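Local coordinates for protein hydroquinone dioxygenase large subunit (Pseudomonas sp., PDB 4ZXA) that probably opens the aromatic ring of hydroquinone with dioxygen, as the large, cupin-type subunit of an iron(II)-dependent two-subunit hydroquinone 1,2-dioxygenase, at residues R174-Q179 / S233-C238. Numbering follows the deposited sequence.
Sequences RMPGLQ and SVTSVC
A loop that enters a type II beta turn, Met175 to Leu178, lies against strand 236-238, the outermost strand within this chain of a sheet of the cupin-type fold, and the meeting is mostly one of backbones. Arg174 O accepts a hydrogen bond from Val237 N (3.0 Å); the N-H comes in tilted 16° from the carbonyl plane, bent to 143° at the hydrogen. Arg174 O also receives a CA-H...O contact from Ser236 CA at 3.4 Å. Val237, a beta-branched residue suited to a strand, lays CG2 3.9 Å from Arg174 O; CG1 stands anti to the backbone N (chi1 -178°), leaving CG2 next to that N. Farther along, Pro176 sets its ring against Thr235, with CD 3.0 Å from Thr235 O and CG 4.3 Å from the methyl CG2 of Thr235. Proline suits the second position of the turn because its ring fixes phi, while Gly177 takes the positive phi of the third. Replacing Pro176 by an alanine would probably open a gap beside Thr235 and leave the turn less rigid. Thr235 O, besides touching the proline ring, accepts a hydrogen bond from Gln129 of the small subunit, whose Asp80 forms a salt bridge with Arg174. Strand 236-238 continues the sheet beside strand 241-249, while Phe217 of strand 216-218 and Tyr222 of helix 219-224 pack on Pro176.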
loop_
_atom_site.group_PDB
_atom_site.type_symbol
_atom_site.label_atom_id
_atom_site.label_comp_id
_atom_site.label_asym_id
_atom_site.label_seq_id
_atom_site.Cartn_x
_atom_site.Cartn_y
_atom_site.Cartn_z
ATOM N N ARG E 174 -33.604 12.055 -13.936
ATOM C CA ARG E 174 -34.208 10.963 -14.696
ATOM C C ARG E 174 -33.150 10.215 -15.511
ATOM O O ARG E 174 -32.924 9.009 -15.346
ATOM C CB ARG E 174 -35.273 11.547 -15.629
ATOM C CG ARG E 174 -36.419 10.614 -15.974
ATOM C CD ARG E 174 -37.557 11.374 -16.674
ATOM N NE ARG E 174 -38.602 10.465 -17.140
ATOM C CZ ARG E 174 -39.498 10.753 -18.086
ATOM N NH1 ARG E 174 -39.498 11.944 -18.683
ATOM N NH2 ARG E 174 -40.404 9.840 -18.435
ATOM N N MET E 175 -32.508 10.957 -16.398
ATOM C CA MET E 175 -31.497 10.410 -17.270
ATOM C C MET E 175 -30.654 11.587 -17.738
ATOM O O MET E 175 -31.160 12.693 -17.867
ATOM C CB MET E 175 -32.163 9.692 -18.452
ATOM C CG MET E 175 -31.212 9.262 -19.556
ATOM S SD MET E 175 -32.075 8.457 -20.937
ATOM C CE MET E 175 -32.373 6.869 -20.192
ATOM N N PRO E 176 -29.356 11.372 -17.958
ATOM C CA PRO E 176 -28.563 12.461 -18.546
ATOM C C PRO E 176 -29.078 12.835 -19.940
ATOM O O PRO E 176 -29.682 11.993 -20.622
ATOM C CB PRO E 176 -27.163 11.855 -18.660
ATOM C CG PRO E 176 -27.147 10.730 -17.675
ATOM C CD PRO E 176 -28.542 10.197 -17.613
ATOM N N GLY E 177 -28.845 14.073 -20.363
ATOM C CA GLY E 177 -29.186 14.483 -21.714
ATOM C C GLY E 177 -30.567 15.083 -21.863
ATOM O O GLY E 177 -30.836 15.813 -22.818
ATOM N N LEU E 178 -31.460 14.773 -20.932
ATOM C CA LEU E 178 -32.752 15.441 -20.915
ATOM C C LEU E 178 -32.547 16.923 -20.618
ATOM O O LEU E 178 -31.566 17.318 -19.979
ATOM C CB LEU E 178 -33.709 14.796 -19.912
ATOM C CG LEU E 178 -34.454 13.619 -20.550
ATOM C CD1 LEU E 178 -33.486 12.624 -21.223
ATOM C CD2 LEU E 178 -35.362 12.929 -19.538
ATOM N N GLN E 179 -33.469 17.741 -21.107
ATOM C CA GLN E 179 -33.359 19.188 -20.987
ATOM C C GLN E 179 -33.153 19.705 -19.544
ATOM O O GLN E 179 -32.274 20.521 -19.293
ATOM C CB GLN E 179 -34.585 19.850 -21.620
ATOM C CG GLN E 179 -34.252 20.853 -22.706
ATOM C CD GLN E 179 -35.398 21.818 -22.950
ATOM O OE1 GLN E 179 -36.217 22.072 -22.055
ATOM N NE2 GLN E 179 -35.472 22.355 -24.166
ATOM N N SER E 233 -21.874 7.047 -10.460
ATOM C CA SER E 233 -22.628 8.250 -10.763
ATOM C C SER E 233 -23.919 7.865 -11.508
ATOM O O SER E 233 -23.888 7.030 -12.420
ATOM C CB SER E 233 -21.763 9.197 -11.598
ATOM O OG SER E 233 -22.408 10.439 -11.807
ATOM N N VAL E 234 -25.048 8.460 -11.118
ATOM C CA VAL E 234 -26.357 8.013 -11.598
ATOM C C VAL E 234 -26.594 8.336 -13.082
ATOM O O VAL E 234 -26.460 9.489 -13.493
ATOM C CB VAL E 234 -27.512 8.646 -10.780
ATOM C CG1 VAL E 234 -28.843 8.294 -11.396
ATOM C CG2 VAL E 234 -27.464 8.194 -9.336
ATOM N N THR E 235 -26.957 7.322 -13.871
ATOM C CA THR E 235 -27.270 7.526 -15.282
ATOM C C THR E 235 -28.697 7.143 -15.667
ATOM O O THR E 235 -29.100 7.373 -16.791
ATOM C CB THR E 235 -26.284 6.802 -16.240
ATOM O OG1 THR E 235 -26.189 5.418 -15.892
ATOM C CG2 THR E 235 -24.891 7.440 -16.189
ATOM N N SER E 236 -29.448 6.549 -14.750
ATOM C CA SER E 236 -30.871 6.342 -14.977
ATOM C C SER E 236 -31.600 6.067 -13.664
ATOM O O SER E 236 -31.101 5.343 -12.792
ATOM C CB SER E 236 -31.134 5.216 -15.987
ATOM O OG SER E 236 -30.634 3.971 -15.531
ATOM N N VAL E 237 -32.785 6.652 -13.537
ATOM C CA VAL E 237 -33.566 6.546 -12.321
ATOM C C VAL E 237 -34.907 5.864 -12.579
ATOM O O VAL E 237 -35.732 6.364 -13.330
ATOM C CB VAL E 237 -33.819 7.941 -11.720
ATOM C CG1 VAL E 237 -34.596 7.827 -10.402
ATOM C CG2 VAL E 237 -32.503 8.671 -11.512
ATOM N N CYS E 238 -35.113 4.717 -11.947
ATOM C CA CYS E 238 -36.403 4.046 -11.972
ATOM C C CYS E 238 -36.930 3.911 -10.530
ATOM O O CYS E 238 -36.768 2.864 -9.880
ATOM C CB CYS E 238 -36.275 2.675 -12.643
ATOM S SG CYS E 238 -37.766 1.652 -12.557
#